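Alpha-1,4-endofucoidanase (Mariniflexile fucanivorans, PDB 6DNS) hydrolyses alpha-1,4-fucosidic linkages within fucoidan chains, acting as a retaining endo-enzyme of glycoside hydrolase family 107 that also binds calcium ions. Local coordinates at residues A97-I102 and K210-R215; D74-D79 and G446-D451; A432-Q437 and E514-P519; N301-E306 and T356-D361; T461-L466 and T495-A500. All coordinates share one frame; numbering follows the deposited sequence.

Contacts 1 and 4 lie in the catalytic domain, built round a parallel sheet; their centres are 38 Å apart, on opposite sides of the chain's centre. Contact 2 joins that domain to the Ig-like domain that follows: its segments stand 367 residues apart in sequence, and contacts 1 and 4 both fall between them. Contacts 3 and 5 belong to the Ig-like domain, with centres 20 Å apart; 461-466 and 495-500 lie between the two segments of contact 3. Contact 2 touches contact 5 directly, Phe449 CG reaching Ala500 CB at 4.2 Å. The interdomain seam therefore abuts the three-stranded sheet of the Ig-like domain, whereas contact 3 lies farther out, toward the second Ig-like module.

Contact 1. Residues A97-I102 and K210-R215; sequences APHPII and KEYAQR
Glu211 is the first residue of 210-215 to meet the loop, and it does so with its aliphatic part: CB lies 3.3 Å from His99 NE2, near the plane of the imidazole and at its edge. The carboxylate is turned elsewhere, its plane steep to the ring, and NE2 has a weak hydrogen bond to Phe207 O, one turn earlier on the same helix.

One residue on, Tyr212 is inserted among Ala97, His99 and Ile102. His99 directs its ring edge at one face of the phenol, an edge-to-face pair with centroids 5.3 Å apart and planes at 59°. Ala97 CB packs 3.4 Å from Tyr212 CE1, while Ile102 CD1 comes to the hydroxyl end of the ring, 3.3 Å from Tyr212 OH. The hydroxyl donates to Ala97 O over 2.7 Å, coming from above the carbonyl plane (48° out of it), which fixes the far end of a buried ring.

Arg215 completes the series. Its chain runs extended and then bends at chi3 (-62°), so that the guanidinium meets Pro98 O end-on. NH1 at 2.7 Å and NH2 at 2.8 Å from Pro98 O both donate to that one oxygen, which lies in the guanidinium plane. Tyr212 CD1 lies over one face of the guanidinium, toward its rim.

Beyond the ring contact, His99 occupies the N-cap position of helix 100-104, and its ND1 accepts a weak capping bond from Ile101 N. The arrangement is that of a loop following strand 80-84 laid on helix 198-216, which precedes strand 222-226 of the parallel sheet in the catalytic beta/alpha domain.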
# COMPACT_ATOMS: atom_id res chain seq x y z
N ALA A 97 -4.83 -9.92 -0.82
CA ALA A 97 -6.15 -9.41 -1.19
C ALA A 97 -6.97 -10.57 -1.75
O ALA A 97 -6.42 -11.47 -2.38
CB ALA A 97 -6.02 -8.30 -2.22
N PRO A 98 -8.30 -10.56 -1.52
CA PRO A 98 -9.15 -11.69 -1.90
C PRO A 98 -9.41 -11.77 -3.40
O PRO A 98 -9.45 -10.75 -4.08
CB PRO A 98 -10.45 -11.41 -1.14
CG PRO A 98 -10.52 -9.93 -1.10
CD PRO A 98 -9.10 -9.45 -0.96
N HIS A 99 -9.60 -13.00 -3.90
CA HIS A 99 -9.94 -13.24 -5.30
C HIS A 99 -10.65 -14.60 -5.42
O HIS A 99 -10.12 -15.60 -4.94
CB HIS A 99 -8.66 -13.25 -6.16
CG HIS A 99 -8.91 -12.98 -7.61
ND1 HIS A 99 -9.38 -13.95 -8.47
CD2 HIS A 99 -8.76 -11.86 -8.35
CE1 HIS A 99 -9.50 -13.43 -9.68
NE2 HIS A 99 -9.13 -12.16 -9.63
N PRO A 100 -11.87 -14.63 -6.02
CA PRO A 100 -12.63 -15.88 -6.16
C PRO A 100 -11.86 -17.06 -6.77
O PRO A 100 -11.94 -18.17 -6.26
CB PRO A 100 -13.79 -15.48 -7.08
CG PRO A 100 -13.99 -14.03 -6.84
CD PRO A 100 -12.64 -13.47 -6.52
N ILE A 101 -11.12 -16.79 -7.85
CA ILE A 101 -10.35 -17.82 -8.56
C ILE A 101 -9.22 -18.38 -7.69
O ILE A 101 -9.03 -19.60 -7.63
CB ILE A 101 -9.77 -17.29 -9.91
CG1 ILE A 101 -10.91 -16.92 -10.87
CG2 ILE A 101 -8.86 -18.33 -10.56
CD1 ILE A 101 -10.48 -16.07 -12.05
N ILE A 102 -8.49 -17.50 -7.01
CA ILE A 102 -7.41 -17.92 -6.10
C ILE A 102 -8.00 -18.66 -4.90
O ILE A 102 -7.45 -19.69 -4.47
CB ILE A 102 -6.55 -16.72 -5.61
CG1 ILE A 102 -5.85 -16.03 -6.79
CG2 ILE A 102 -5.51 -17.18 -4.58
CD1 ILE A 102 -5.24 -14.69 -6.45
N LYS A 210 -5.65 -8.00 -13.55
CA LYS A 210 -6.63 -7.04 -14.07
C LYS A 210 -7.77 -6.80 -13.08
O LYS A 210 -8.18 -5.65 -12.88
CB LYS A 210 -7.21 -7.52 -15.40
CG LYS A 210 -8.02 -6.48 -16.16
CD LYS A 210 -8.50 -7.04 -17.49
CE LYS A 210 -9.47 -6.08 -18.17
NZ LYS A 210 -9.99 -6.64 -19.45
N GLU A 211 -8.27 -7.87 -12.48
CA GLU A 211 -9.36 -7.79 -11.49
C GLU A 211 -8.92 -6.97 -10.28
O GLU A 211 -9.65 -6.07 -9.85
CB GLU A 211 -9.80 -9.20 -11.04
CG GLU A 211 -11.10 -9.25 -10.24
CD GLU A 211 -12.36 -9.04 -11.07
OE1 GLU A 211 -12.27 -8.89 -12.31
OE2 GLU A 211 -13.46 -9.05 -10.48
N TYR A 212 -7.74 -7.28 -9.75
CA TYR A 212 -7.14 -6.50 -8.65
C TYR A 212 -6.99 -5.02 -9.03
O TYR A 212 -7.35 -4.14 -8.25
CB TYR A 212 -5.77 -7.06 -8.24
CG TYR A 212 -5.80 -8.31 -7.38
CD1 TYR A 212 -6.55 -8.36 -6.20
CD2 TYR A 212 -5.03 -9.42 -7.71
CE1 TYR A 212 -6.55 -9.50 -5.40
CE2 TYR A 212 -5.03 -10.56 -6.92
CZ TYR A 212 -5.79 -10.60 -5.77
OH TYR A 212 -5.78 -11.73 -4.98
N ALA A 213 -6.45 -4.77 -10.22
CA ALA A 213 -6.24 -3.40 -10.71
C ALA A 213 -7.54 -2.60 -10.81
O ALA A 213 -7.61 -1.45 -10.35
CB ALA A 213 -5.52 -3.41 -12.05
N GLN A 214 -8.57 -3.21 -11.40
CA GLN A 214 -9.87 -2.56 -11.59
C GLN A 214 -10.67 -2.39 -10.30
O GLN A 214 -11.47 -1.46 -10.19
CB GLN A 214 -10.71 -3.31 -12.64
CG GLN A 214 -10.17 -3.18 -14.06
CD GLN A 214 -11.17 -3.63 -15.12
OE1 GLN A 214 -11.83 -4.66 -14.98
NE2 GLN A 214 -11.26 -2.86 -16.20
N ARG A 215 -10.48 -3.28 -9.33
CA ARG A 215 -11.15 -3.18 -8.03
C ARG A 215 -10.72 -1.93 -7.26
O ARG A 215 -11.56 -1.19 -6.74
CB ARG A 215 -10.88 -4.42 -7.18
CG ARG A 215 -11.73 -4.53 -5.92
CD ARG A 215 -11.22 -5.63 -5.01
NE ARG A 215 -11.29 -6.95 -5.63
CZ ARG A 215 -10.72 -8.06 -5.17
NH1 ARG A 215 -10.86 -9.20 -5.84
NH2 ARG A 215 -9.99 -8.05 -4.05

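Contact 2. Residues D74-D79 and G446-D451; sequences DIRTVD and GVDFWD. With CA (calcium ion), chain C; CA (calcium ion), chain D.
Arg76 and Trp450 form the close-packed part of this interdomain contact: Arg76 CB lies 3.8 Å from Trp450 CZ3, and the methyl CG2 of Thr77 is 3.9 Å from Trp450 CZ2. The indole has a second tie, NE1 hydrogen-bonding to Lys413 O of helix 399-415. Further along the arginine, CG and CD run past the backbone oxygen of Val447, with Arg76 CG 3.6 Å from Val447 O.

Bends at chi2 (-77°) and chi3 (97°) then carry the guanidinium over to the partly exposed side, where packing is looser. There Arg76 NH1 is 3.7 Å from Val447 CG1, yet 4.5 Å from Asp448 OD1, too far for a salt bridge. NE and NH2 are hydrogen-bonded just beyond the segments. Cut back to an alanine, this side chain would keep its CB against Trp450, but would probably leave a gap beside Val447 CG1 and O and take away the positive charge near Asp448.

Each segment also carries a ligand of a different calcium ion: Thr77 O (2.5 Å) and Asp79 OD2 bind one, Asp451 OD1 the other. No hydrogen bond crosses between the segments, so the chemistry implies a join made by apolar and aliphatic packing, with at most a weak long-range attraction between Arg76 and Asp448.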
# COMPACT_ATOMS: atom_id res chain seq x y z
N ASP A 74 4.81 12.35 12.00
CA ASP A 74 5.66 13.54 11.97
C ASP A 74 6.59 13.62 10.74
O ASP A 74 7.17 14.67 10.49
CB ASP A 74 6.48 13.65 13.26
CG ASP A 74 5.61 13.67 14.52
OD1 ASP A 74 4.49 14.21 14.47
OD2 ASP A 74 6.06 13.14 15.56
N ILE A 75 6.72 12.52 10.00
CA ILE A 75 7.48 12.50 8.74
C ILE A 75 6.59 13.03 7.62
O ILE A 75 5.71 12.32 7.12
CB ILE A 75 8.00 11.08 8.40
CG1 ILE A 75 8.93 10.57 9.51
CG2 ILE A 75 8.74 11.09 7.07
CD1 ILE A 75 9.10 9.07 9.54
N ARG A 76 6.84 14.28 7.23
CA ARG A 76 5.95 15.06 6.36
C ARG A 76 6.37 15.16 4.89
O ARG A 76 5.53 15.45 4.04
CB ARG A 76 5.81 16.46 6.94
CG ARG A 76 5.08 16.50 8.28
CD ARG A 76 3.57 16.35 8.11
NE ARG A 76 3.05 15.00 8.29
CZ ARG A 76 1.80 14.62 7.98
NH1 ARG A 76 0.93 15.48 7.45
NH2 ARG A 76 1.43 13.36 8.20
N THR A 77 7.65 14.93 4.59
CA THR A 77 8.14 14.94 3.21
C THR A 77 7.98 13.60 2.48
O THR A 77 8.14 13.56 1.25
CB THR A 77 9.61 15.38 3.13
OG1 THR A 77 10.41 14.54 3.97
CG2 THR A 77 9.76 16.83 3.58
N VAL A 78 7.68 12.52 3.20
CA VAL A 78 7.45 11.20 2.58
C VAL A 78 6.21 11.22 1.68
O VAL A 78 5.18 11.78 2.05
CB VAL A 78 7.36 10.06 3.62
CG1 VAL A 78 6.11 10.16 4.49
CG2 VAL A 78 7.44 8.70 2.93
N ASP A 79 6.33 10.60 0.51
CA ASP A 79 5.33 10.70 -0.56
C ASP A 79 4.49 9.44 -0.77
O ASP A 79 3.29 9.55 -1.06
CB ASP A 79 6.02 11.08 -1.86
CG ASP A 79 6.64 12.44 -1.79
OD1 ASP A 79 5.89 13.44 -1.77
OD2 ASP A 79 7.89 12.53 -1.73
N GLY A 446 3.97 23.40 10.05
CA GLY A 446 4.94 22.37 10.41
C GLY A 446 4.45 20.97 10.06
O GLY A 446 5.25 20.10 9.72
N VAL A 447 3.13 20.76 10.15
CA VAL A 447 2.50 19.50 9.74
C VAL A 447 2.08 19.58 8.26
O VAL A 447 2.81 19.09 7.40
CB VAL A 447 1.30 19.15 10.66
CG1 VAL A 447 0.57 17.90 10.18
CG2 VAL A 447 1.77 18.97 12.10
N ASP A 448 0.96 20.23 7.96
CA ASP A 448 0.38 20.21 6.60
C ASP A 448 1.11 21.11 5.60
O ASP A 448 1.17 20.80 4.41
CB ASP A 448 -1.10 20.58 6.65
CG ASP A 448 -1.92 19.58 7.44
OD1 ASP A 448 -2.29 18.53 6.87
OD2 ASP A 448 -2.18 19.83 8.64
N PHE A 449 1.65 22.23 6.08
CA PHE A 449 2.47 23.13 5.27
C PHE A 449 3.54 23.82 6.11
O PHE A 449 3.43 23.88 7.34
CB PHE A 449 1.60 24.18 4.55
CG PHE A 449 0.61 24.87 5.45
CD1 PHE A 449 1.00 25.90 6.30
CD2 PHE A 449 -0.73 24.49 5.45
CE1 PHE A 449 0.09 26.53 7.13
CE2 PHE A 449 -1.65 25.11 6.27
CZ PHE A 449 -1.24 26.14 7.11
N TRP A 450 4.57 24.34 5.45
CA TRP A 450 5.67 25.02 6.14
C TRP A 450 6.48 25.94 5.22
O TRP A 450 6.45 25.79 3.99
CB TRP A 450 6.61 24.00 6.79
CG TRP A 450 7.27 23.08 5.80
CD1 TRP A 450 8.44 23.29 5.13
CD2 TRP A 450 6.79 21.80 5.37
NE1 TRP A 450 8.72 22.23 4.31
CE2 TRP A 450 7.72 21.30 4.44
CE3 TRP A 450 5.66 21.03 5.69
CZ2 TRP A 450 7.56 20.05 3.82
CZ3 TRP A 450 5.51 19.79 5.07
CH2 TRP A 450 6.45 19.31 4.14
N ASP A 451 7.20 26.87 5.84
CA ASP A 451 8.18 27.71 5.16
C ASP A 451 9.52 26.98 5.21
O ASP A 451 10.00 26.66 6.30
CB ASP A 451 8.28 29.06 5.88
CG ASP A 451 9.36 29.97 5.29
OD1 ASP A 451 9.80 29.76 4.14
OD2 ASP A 451 9.77 30.91 6.00
CA CA C . 8.20 15.06 -0.73
CA CA D . 10.35 30.90 2.20
O HOH W 1 8.40 15.79 -2.94

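Contact 3. Residues A432-Q437 and E514-P519; sequences AIYPGQ and EVISHP
Ile516 lies against the ring of Tyr434 at the apolar centre of a contact between two loop segments of the Ig-like domain, one leading into strand 439-444 and the other leaving strand 506-513. Its CG2 sits 4.1 Å from the Tyr434 ring centroid, 27° off the normal, a CH-pi contact over the face. With CG1 anti to the backbone N (chi1 -167°), the longer branch runs on along the ring until CD1 reaches Tyr434 OH at 3.7 Å. A glycine in place of Tyr434 would probably leave this branched side chain without its flat cover and free to turn.

Apolar pairs continue outward. Val515 points the other way from Ile516 and divides its methyls, CG2 lying 4.1 Å from Ile433 CD1 and CG1 lying 3.9 Å from Pro435 CG.

Between these two layers the backbones pair in a single bridge at Ile433 and Val515. Ile433 N donates to Glu514 O almost straight (174°), and Ile516 N returns a bond to Ile433 O in the carbonyl plane. Past the bridge, a type II turn from Tyr434 to Gln437 diverts the chain.

At the polar edge, His518 comes only loosely near Tyr434; its ND1 and Tyr559 OH, in the second Ig-like module, share a hydrogen bond. The turn itself is closed by Gln437 N on Tyr434 O, 3.1 Å apart.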
# COMPACT_ATOMS: atom_id res chain seq x y z
N ALA A 432 -14.72 14.09 5.80
CA ALA A 432 -15.98 14.04 5.05
C ALA A 432 -17.02 14.99 5.64
O ALA A 432 -16.98 15.29 6.84
CB ALA A 432 -16.52 12.61 5.04
N ILE A 433 -17.93 15.46 4.79
CA ILE A 433 -19.03 16.34 5.20
C ILE A 433 -20.11 15.46 5.81
O ILE A 433 -20.55 14.49 5.18
CB ILE A 433 -19.64 17.14 4.02
CG1 ILE A 433 -18.57 17.92 3.24
CG2 ILE A 433 -20.71 18.12 4.51
CD1 ILE A 433 -19.10 18.58 1.99
N TYR A 434 -20.54 15.79 7.03
CA TYR A 434 -21.69 15.17 7.68
C TYR A 434 -22.81 16.21 7.73
O TYR A 434 -22.75 17.13 8.54
CB TYR A 434 -21.32 14.71 9.09
CG TYR A 434 -20.41 13.50 9.12
CD1 TYR A 434 -19.04 13.64 8.89
CD2 TYR A 434 -20.91 12.23 9.38
CE1 TYR A 434 -18.19 12.54 8.92
CE2 TYR A 434 -20.07 11.12 9.41
CZ TYR A 434 -18.71 11.28 9.18
OH TYR A 434 -17.88 10.19 9.20
N PRO A 435 -23.83 16.08 6.84
CA PRO A 435 -24.93 17.06 6.80
C PRO A 435 -25.61 17.26 8.16
O PRO A 435 -26.03 16.29 8.79
CB PRO A 435 -25.91 16.44 5.80
CG PRO A 435 -25.07 15.60 4.91
CD PRO A 435 -23.97 15.06 5.78
N GLY A 436 -25.68 18.51 8.61
CA GLY A 436 -26.27 18.86 9.91
C GLY A 436 -25.29 18.97 11.07
O GLY A 436 -25.54 19.73 12.01
N GLN A 437 -24.18 18.23 11.02
CA GLN A 437 -23.20 18.18 12.11
C GLN A 437 -22.17 19.30 11.94
O GLN A 437 -21.96 19.78 10.83
CB GLN A 437 -22.48 16.83 12.14
CG GLN A 437 -23.39 15.61 12.15
CD GLN A 437 -24.35 15.59 13.32
OE1 GLN A 437 -23.95 15.79 14.47
NE2 GLN A 437 -25.63 15.35 13.03
N GLU A 514 -16.08 15.68 0.23
CA GLU A 514 -17.13 14.74 -0.17
C GLU A 514 -18.11 14.53 0.97
O GLU A 514 -17.72 14.55 2.14
CB GLU A 514 -16.51 13.40 -0.56
CG GLU A 514 -15.46 13.49 -1.66
CD GLU A 514 -15.04 12.13 -2.19
OE1 GLU A 514 -15.32 11.10 -1.54
OE2 GLU A 514 -14.41 12.09 -3.27
N VAL A 515 -19.38 14.31 0.62
CA VAL A 515 -20.42 14.03 1.61
C VAL A 515 -20.35 12.55 2.00
O VAL A 515 -20.10 11.69 1.16
CB VAL A 515 -21.83 14.38 1.07
CG1 VAL A 515 -22.92 14.01 2.07
CG2 VAL A 515 -21.90 15.87 0.72
N ILE A 516 -20.54 12.29 3.29
CA ILE A 516 -20.46 10.93 3.84
C ILE A 516 -21.55 10.01 3.27
O ILE A 516 -22.69 10.43 3.08
CB ILE A 516 -20.51 10.93 5.40
CG1 ILE A 516 -20.11 9.56 5.99
CG2 ILE A 516 -21.89 11.34 5.92
CD1 ILE A 516 -18.68 9.15 5.71
N SER A 517 -21.16 8.77 2.99
CA SER A 517 -22.07 7.72 2.52
C SER A 517 -22.20 6.68 3.63
O SER A 517 -21.28 5.89 3.86
CB SER A 517 -21.52 7.08 1.24
OG SER A 517 -22.32 5.98 0.83
N HIS A 518 -23.34 6.68 4.32
CA HIS A 518 -23.57 5.78 5.45
C HIS A 518 -23.77 4.34 4.97
O HIS A 518 -24.25 4.12 3.85
CB HIS A 518 -24.79 6.23 6.27
CG HIS A 518 -24.63 7.57 6.90
ND1 HIS A 518 -23.66 7.85 7.84
CD2 HIS A 518 -25.33 8.72 6.74
CE1 HIS A 518 -23.76 9.11 8.22
NE2 HIS A 518 -24.76 9.66 7.56
N PRO A 519 -23.40 3.34 5.80
CA PRO A 519 -23.51 1.94 5.39
C PRO A 519 -24.95 1.42 5.46
O PRO A 519 -25.79 1.99 6.17
CB PRO A 519 -22.63 1.21 6.40
CG PRO A 519 -22.75 2.03 7.64
CD PRO A 519 -22.89 3.46 7.19

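Contact 4. Residues N301-E306 and T356-D361; sequences NMVVPE and TPCLTD
Asn301 and Cys358 face each other because of their first torsions. The amide carbon of Asn301 extends opposite its own backbone nitrogen (chi1 -179°), which sends OD1 to within 3.4 Å of Cys358 CB. In Cys358, chi1 of 64° swings the sulfur to the Met302 side, where Met302 CE meets SG at 4.2 Å.

The same Asn301 OD1 accepts from Val303 N at 3.2 Å, an Asx turn. That bond is nearly straight at the hydrogen (168°), although the donor stands well above the carboxamide plane. It folds the chain back so that Val303 projects at 356-361. There Val303 CG2 lies 3.6 Å from Cys358 O and 3.9 Å from Cys358 CB. Both valine methyls straddle one branch of Leu359, with CG1 and CG2 each 4.0 Å from Leu359 CD2, and the two side chains cross at about a right angle.

Around this centre, Trp367 of helix 361-372 touches Met302, Val303 and Leu359, and Tyr309 of helix 306-321 touches Val303 and Leu359. The contact thus joins two loops of the catalytic domain just where each leads into a helix; Thr360 caps the second of these through OG1 on Gln363 N.

No hydrogen bond runs from one segment to the other. Asn301 OD1 is used within the Asx turn and Thr360 OG1 at the helix start, so the chemistry implies cohesion by dispersion between methyl groups and the Cys358 sulfur, with Asn301 OD1 against Cys358 CB as the polar-to-apolar touch.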
# COMPACT_ATOMS: atom_id res chain seq x y z
N ASN A 301 24.97 -6.98 2.41
CA ASN A 301 25.02 -5.53 2.60
C ASN A 301 25.44 -4.83 1.30
O ASN A 301 26.51 -5.11 0.75
CB ASN A 301 25.96 -5.19 3.76
CG ASN A 301 26.06 -3.70 4.04
OD1 ASN A 301 25.35 -2.88 3.46
ND2 ASN A 301 26.96 -3.34 4.96
N MET A 302 24.60 -3.91 0.83
CA MET A 302 24.78 -3.25 -0.47
C MET A 302 25.88 -2.17 -0.52
O MET A 302 26.18 -1.68 -1.61
CB MET A 302 23.45 -2.66 -0.98
CG MET A 302 22.84 -1.54 -0.15
SD MET A 302 21.72 -0.48 -1.10
CE MET A 302 21.74 1.01 -0.11
N VAL A 303 26.46 -1.80 0.62
CA VAL A 303 27.47 -0.73 0.68
C VAL A 303 28.78 -1.15 1.38
O VAL A 303 29.45 -0.32 2.00
CB VAL A 303 26.89 0.56 1.32
CG1 VAL A 303 25.76 1.13 0.47
CG2 VAL A 303 26.41 0.32 2.75
N VAL A 304 29.15 -2.43 1.25
CA VAL A 304 30.42 -2.94 1.78
C VAL A 304 30.98 -4.02 0.82
O VAL A 304 30.22 -4.91 0.41
CB VAL A 304 30.27 -3.47 3.23
CG1 VAL A 304 29.47 -4.77 3.28
CG2 VAL A 304 31.62 -3.65 3.90
N PRO A 305 32.25 -3.95 0.42
CA PRO A 305 33.24 -2.94 0.82
C PRO A 305 33.05 -1.57 0.13
O PRO A 305 32.03 -1.36 -0.54
CB PRO A 305 34.56 -3.59 0.38
CG PRO A 305 34.19 -4.36 -0.83
CD PRO A 305 32.80 -4.88 -0.59
N GLU A 306 34.01 -0.66 0.32
CA GLU A 306 33.95 0.70 -0.23
C GLU A 306 33.65 0.82 -1.73
O GLU A 306 33.05 1.80 -2.17
CB GLU A 306 35.27 1.44 0.07
N THR A 356 20.38 -3.72 11.89
CA THR A 356 21.52 -2.82 11.69
C THR A 356 21.33 -1.96 10.43
O THR A 356 21.11 -2.52 9.35
CB THR A 356 22.83 -3.61 11.52
OG1 THR A 356 22.96 -4.58 12.56
CG2 THR A 356 24.04 -2.67 11.54
N PRO A 357 21.45 -0.62 10.55
CA PRO A 357 21.43 0.22 9.35
C PRO A 357 22.72 0.07 8.55
O PRO A 357 23.80 -0.02 9.14
CB PRO A 357 21.32 1.65 9.91
CG PRO A 357 21.87 1.57 11.29
CD PRO A 357 21.60 0.18 11.79
N CYS A 358 22.61 0.03 7.22
CA CYS A 358 23.78 -0.07 6.35
C CYS A 358 24.53 1.26 6.23
O CYS A 358 25.75 1.28 6.11
CB CYS A 358 23.40 -0.61 4.97
SG CYS A 358 22.30 0.45 4.01
N LEU A 359 23.78 2.37 6.25
CA LEU A 359 24.35 3.72 6.19
C LEU A 359 24.27 4.42 7.54
O LEU A 359 23.43 4.08 8.38
CB LEU A 359 23.60 4.56 5.15
CG LEU A 359 23.62 4.07 3.70
CD1 LEU A 359 22.67 4.90 2.85
CD2 LEU A 359 25.03 4.09 3.13
N THR A 360 25.14 5.40 7.75
CA THR A 360 25.08 6.26 8.93
C THR A 360 23.95 7.28 8.78
O THR A 360 23.37 7.42 7.70
CB THR A 360 26.41 7.03 9.17
OG1 THR A 360 26.63 7.96 8.11
CG2 THR A 360 27.59 6.06 9.27
N ASP A 361 23.66 8.00 9.86
CA ASP A 361 22.63 9.05 9.84
C ASP A 361 22.93 10.17 8.85
O ASP A 361 22.03 10.65 8.16
CB ASP A 361 22.42 9.63 11.25
CG ASP A 361 21.70 8.68 12.19
OD1 ASP A 361 21.47 7.51 11.83
OD2 ASP A 361 21.35 9.11 13.31

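Contact 5. Residues T461-L466 and T495-A500; sequences TASGTL and TFELMA
Two neighbouring antiparallel strands make this contact, with Thr461 paired to Met499 and Ser463 to Glu497 as hydrogen-bonded pairs; the strand directions differ by 151°. Thr461 is joined twice to Met499, the shorter bond running from Met499 N to Thr461 O at 2.7 Å. Two steps along, Glu497 N donates to Ser463 O at 3.0 Å and Ser463 N returns a bond to Glu497 O.

On the face carrying these four side chains, Met499 lies across the neighbouring edge strand. A bend at chi3 (-65°) turns its methyl back, so that CE comes 3.3 Å from Thr461 OG1 while SD lies 3.6 Å from Ser463 OG. These strands belong to the three-stranded sheet of an Ig-like domain. Strand 459-464 is one edge of it, and 494-501 is the middle strand, bonded on its other flank to 506-513 and running on to the calcium ligands Asp502 and Asp504.

The other face is apolar. Between the two hydrogen-bonded pairs, Ala462 and Leu498 form a non-hydrogen-bonded pair, and Ala462 CB lies 4.0 Å from Leu498 CD2; both also touch Ile472 of strand 471-476. Farther along the same segment as Ala462, Leu466 folds over Phe496. Its CG stands 4.2 Å from the ring centroid, 16° off the normal, a CH-pi contact with one face of the phenyl. Leu466 CD1 rests beside the ring's stem, 3.9 Å from Phe496 CB.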
# COMPACT_ATOMS: atom_id res chain seq x y z
N THR A 461 -5.22 31.14 2.79
CA THR A 461 -6.52 31.44 2.19
C THR A 461 -6.88 30.38 1.15
O THR A 461 -6.07 29.51 0.84
CB THR A 461 -6.53 32.84 1.53
OG1 THR A 461 -5.55 32.88 0.48
CG2 THR A 461 -6.22 33.92 2.56
N ALA A 462 -8.11 30.46 0.63
CA ALA A 462 -8.60 29.52 -0.38
C ALA A 462 -9.17 30.25 -1.59
O ALA A 462 -9.44 31.45 -1.54
CB ALA A 462 -9.64 28.59 0.22
N SER A 463 -9.35 29.50 -2.68
CA SER A 463 -9.96 30.02 -3.91
C SER A 463 -10.66 28.90 -4.68
O SER A 463 -10.30 27.73 -4.55
CB SER A 463 -8.90 30.69 -4.80
OG SER A 463 -7.88 29.77 -5.18
N GLY A 464 -11.64 29.28 -5.49
CA GLY A 464 -12.49 28.33 -6.22
C GLY A 464 -13.87 28.22 -5.59
O GLY A 464 -14.24 29.04 -4.74
N THR A 465 -14.62 27.21 -6.01
CA THR A 465 -15.98 26.98 -5.53
C THR A 465 -15.95 26.29 -4.16
O THR A 465 -15.88 25.06 -4.08
CB THR A 465 -16.81 26.15 -6.54
OG1 THR A 465 -16.86 26.83 -7.79
CG2 THR A 465 -18.24 25.92 -6.03
N LEU A 466 -15.98 27.10 -3.10
CA LEU A 466 -16.12 26.60 -1.73
C LEU A 466 -17.61 26.47 -1.39
O LEU A 466 -18.45 27.10 -2.04
CB LEU A 466 -15.44 27.54 -0.72
CG LEU A 466 -13.91 27.49 -0.61
CD1 LEU A 466 -13.23 28.04 -1.86
CD2 LEU A 466 -13.45 28.25 0.63
N THR A 495 -14.39 20.97 -5.05
CA THR A 495 -12.96 20.91 -5.38
C THR A 495 -12.43 22.33 -5.47
O THR A 495 -12.86 23.10 -6.33
CB THR A 495 -12.73 20.17 -6.71
OG1 THR A 495 -13.27 18.84 -6.63
CG2 THR A 495 -11.23 20.07 -7.04
N PHE A 496 -11.49 22.67 -4.58
CA PHE A 496 -10.94 24.02 -4.50
C PHE A 496 -9.47 24.01 -4.07
O PHE A 496 -8.94 22.98 -3.67
CB PHE A 496 -11.78 24.89 -3.54
CG PHE A 496 -12.07 24.24 -2.21
CD1 PHE A 496 -13.18 23.42 -2.05
CD2 PHE A 496 -11.24 24.46 -1.12
CE1 PHE A 496 -13.45 22.82 -0.83
CE2 PHE A 496 -11.50 23.87 0.11
CZ PHE A 496 -12.61 23.05 0.26
N GLU A 497 -8.83 25.17 -4.20
CA GLU A 497 -7.42 25.35 -3.88
C GLU A 497 -7.25 25.91 -2.47
O GLU A 497 -8.03 26.77 -2.05
CB GLU A 497 -6.77 26.32 -4.87
CG GLU A 497 -6.85 25.91 -6.34
CD GLU A 497 -5.99 24.70 -6.69
OE1 GLU A 497 -6.24 24.09 -7.75
OE2 GLU A 497 -5.07 24.36 -5.92
N LEU A 498 -6.24 25.41 -1.75
CA LEU A 498 -5.75 26.04 -0.52
C LEU A 498 -4.41 26.68 -0.85
O LEU A 498 -3.59 26.09 -1.55
CB LEU A 498 -5.57 25.01 0.59
CG LEU A 498 -6.83 24.31 1.12
CD1 LEU A 498 -6.43 23.29 2.18
CD2 LEU A 498 -7.84 25.30 1.67
N MET A 499 -4.19 27.89 -0.32
CA MET A 499 -3.05 28.72 -0.71
C MET A 499 -2.23 29.16 0.51
O MET A 499 -2.61 30.07 1.24
CB MET A 499 -3.55 29.95 -1.48
CG MET A 499 -4.37 29.60 -2.72
SD MET A 499 -4.84 31.02 -3.72
CE MET A 499 -5.93 31.91 -2.60
N ALA A 500 -1.09 28.48 0.72
CA ALA A 500 -0.15 28.82 1.78
C ALA A 500 0.81 29.90 1.28
O ALA A 500 1.37 29.76 0.19
CB ALA A 500 0.63 27.59 2.22